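Local coordinates for malonyl CoA-acyl carrier protein transacylase (Burkholderia pseudomallei, PDB 3G87), which probably transfers the malonyl group from malonyl-CoA to holo-acyl carrier protein, releasing CoA, at residues His170-Ala175 with Val184-Leu189. Numbering follows the deposited sequence.
Sequences HEIARA and VRYLRL
Tyr186 and Arg188 of edge strand 185-188 reach over to Ile172, Ala173 and Ala175 on helix 169-175, joining helix to sheet in the small ferredoxin-like subdomain of the acyltransferase fold. Helix and strand run roughly antiparallel, at 147° between their directions, with axes 9.5 Å apart at closest approach. The one hydrogen bond between them is given by the phenol: Tyr186 OH donates to Ile172 O over 2.7 Å. That oxygen lies at the ring's edge, near its plane, whereas the hydroxyl stands well above the carbonyl plane, 50° out of it. Ile172 O also takes a weak backbone bond from Ala175 N, so strand and helix share this acceptor. Tyr186 extends toward the helix with CG anti to the backbone N (chi1 167°), and the CE1 side of the ring touches Ala175 CB at 4.0 Å. The Tyr186 side chain also touches Glu176 and Gln180 of the loop that follows the helix, and Ala130 and Ile132 of neighbouring strand 127-133. Ile172 CG2 makes both side-chain contacts of this residue with the strand: it packs against the phenol oxygen and lies over one face of the Arg188 guanidinium. The same side chain also touches Ile165 of strand 162-168. Arg188, exposed like Ala173, bends at chi2, which carries its outer chain across Ile172 CG2 toward Ala173. Its aliphatic CD rests 4.0 Å from Ile172 CG2, and beyond it Arg188 NH1 ends 4.0 Å from Ala173 CB.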
loop_
_atom_site.group_PDB
_atom_site.type_symbol
_atom_site.label_atom_id
_atom_site.label_comp_id
_atom_site.label_asym_id
_atom_site.label_seq_id
_atom_site.Cartn_x
_atom_site.Cartn_y
_atom_site.Cartn_z
ATOM N N HIS A 170 -6.221 17.264 14.605
ATOM C CA HIS A 170 -7.172 18.383 14.656
ATOM C C HIS A 170 -7.406 19.047 13.293
ATOM O O HIS A 170 -8.550 19.438 12.980
ATOM C CB HIS A 170 -6.763 19.368 15.750
ATOM C CG HIS A 170 -5.522 20.150 15.446
ATOM N ND1 HIS A 170 -5.558 21.393 14.839
ATOM C CD2 HIS A 170 -4.215 19.897 15.716
ATOM C CE1 HIS A 170 -4.322 21.854 14.712
ATOM N NE2 HIS A 170 -3.487 20.963 15.231
ATOM N N GLU A 171 -6.366 19.071 12.456
ATOM C CA GLU A 171 -6.435 19.641 11.106
ATOM C C GLU A 171 -7.243 18.729 10.278
ATOM O O GLU A 171 -8.186 19.148 9.568
ATOM C CB GLU A 171 -5.059 19.836 10.504
ATOM C CG GLU A 171 -4.301 21.012 11.145
ATOM C CD GLU A 171 -3.058 21.509 10.366
ATOM O OE1 GLU A 171 -2.705 20.975 9.283
ATOM O OE2 GLU A 171 -2.406 22.465 10.857
ATOM N N ILE A 172 -6.946 17.445 10.387
ATOM C CA ILE A 172 -7.743 16.502 9.639
ATOM C C ILE A 172 -9.216 16.637 10.097
ATOM O O ILE A 172 -10.132 16.571 9.267
ATOM C CB ILE A 172 -7.217 15.057 9.758
ATOM C CG1 ILE A 172 -5.881 14.879 8.973
ATOM C CG2 ILE A 172 -8.280 14.091 9.322
ATOM C CD1 ILE A 172 -5.960 14.835 7.396
ATOM N N ALA A 173 -9.448 16.825 11.381
ATOM C CA ALA A 173 -10.755 17.001 11.956
ATOM C C ALA A 173 -11.469 18.238 11.401
ATOM O O ALA A 173 -12.559 18.168 10.932
ATOM C CB ALA A 173 -10.619 17.088 13.434
ATOM N N ARG A 174 -10.785 19.376 11.400
ATOM C CA ARG A 174 -11.321 20.582 10.778
ATOM C C ARG A 174 -11.562 20.522 9.298
ATOM O O ARG A 174 -12.369 21.228 8.837
ATOM C CB ARG A 174 -10.515 21.808 11.126
ATOM C CG ARG A 174 -9.911 21.690 12.412
ATOM C CD ARG A 174 -9.921 22.886 13.241
ATOM N NE ARG A 174 -8.989 22.643 14.324
ATOM C CZ ARG A 174 -8.996 23.179 15.538
ATOM N NH1 ARG A 174 -9.905 24.038 15.929
ATOM N NH2 ARG A 174 -8.043 22.804 16.362
ATOM N N ALA A 175 -10.862 19.669 8.580
ATOM C CA ALA A 175 -11.062 19.490 7.164
ATOM C C ALA A 175 -12.413 18.962 6.812
ATOM O O ALA A 175 -12.896 19.273 5.764
ATOM C CB ALA A 175 -10.021 18.605 6.585
ATOM N N VAL A 184 -18.022 16.646 -3.767
ATOM C CA VAL A 184 -16.990 16.414 -2.774
ATOM C C VAL A 184 -17.448 15.737 -1.505
ATOM O O VAL A 184 -18.325 16.212 -0.854
ATOM C CB VAL A 184 -16.330 17.732 -2.420
ATOM C CG1 VAL A 184 -15.083 17.514 -1.706
ATOM C CG2 VAL A 184 -16.073 18.508 -3.637
ATOM N N ARG A 185 -16.820 14.619 -1.168
ATOM C CA ARG A 185 -17.098 13.883 0.076
ATOM C C ARG A 185 -15.831 13.608 0.895
ATOM O O ARG A 185 -14.717 13.664 0.381
ATOM C CB ARG A 185 -17.842 12.573 -0.211
ATOM C CG ARG A 185 -19.339 12.702 -0.637
ATOM C CD ARG A 185 -20.096 11.303 -0.725
ATOM N NE ARG A 185 -19.646 10.433 -1.833
ATOM C CZ ARG A 185 -19.299 9.138 -1.722
ATOM N NH1 ARG A 185 -19.376 8.497 -0.543
ATOM N NH2 ARG A 185 -18.889 8.466 -2.805
ATOM N N TYR A 186 -16.012 13.343 2.173
ATOM C CA TYR A 186 -14.921 13.179 3.105
ATOM C C TYR A 186 -15.071 11.963 3.965
ATOM O O TYR A 186 -16.091 11.710 4.469
ATOM C CB TYR A 186 -14.789 14.439 3.950
ATOM C CG TYR A 186 -13.928 14.408 5.186
ATOM C CD1 TYR A 186 -12.741 15.089 5.241
ATOM C CD2 TYR A 186 -14.345 13.777 6.307
ATOM C CE1 TYR A 186 -12.001 15.111 6.344
ATOM C CE2 TYR A 186 -13.608 13.784 7.410
ATOM C CZ TYR A 186 -12.427 14.452 7.436
ATOM O OH TYR A 186 -11.689 14.439 8.564
ATOM N N LEU A 187 -14.012 11.217 4.134
ATOM C CA LEU A 187 -14.027 10.073 5.024
ATOM C C LEU A 187 -12.830 9.969 5.935
ATOM O O LEU A 187 -11.768 9.756 5.501
ATOM C CB LEU A 187 -14.261 8.791 4.228
ATOM C CG LEU A 187 -14.418 7.426 4.895
ATOM C CD1 LEU A 187 -15.523 7.332 5.932
ATOM C CD2 LEU A 187 -14.465 6.284 3.892
ATOM N N ARG A 188 -13.045 10.120 7.220
ATOM C CA ARG A 188 -12.017 9.899 8.214
ATOM C C ARG A 188 -11.595 8.450 8.238
ATOM O O ARG A 188 -12.422 7.563 8.199
ATOM C CB ARG A 188 -12.462 10.315 9.607
ATOM C CG ARG A 188 -11.399 10.160 10.671
ATOM C CD ARG A 188 -10.672 11.414 10.970
ATOM N NE ARG A 188 -9.627 11.378 11.980
ATOM C CZ ARG A 188 -9.580 12.202 13.009
ATOM N NH1 ARG A 188 -10.524 13.088 13.180
ATOM N NH2 ARG A 188 -8.606 12.138 13.870
ATOM N N LEU A 189 -10.296 8.209 8.301
ATOM C CA LEU A 189 -9.786 6.865 8.262
ATOM C C LEU A 189 -9.332 6.459 9.622
ATOM O O LEU A 189 -9.184 7.263 10.484
ATOM C CB LEU A 189 -8.646 6.713 7.276
ATOM C CG LEU A 189 -8.739 7.187 5.847
ATOM C CD1 LEU A 189 -7.532 6.787 5.132
ATOM C CD2 LEU A 189 -9.907 6.656 5.168
#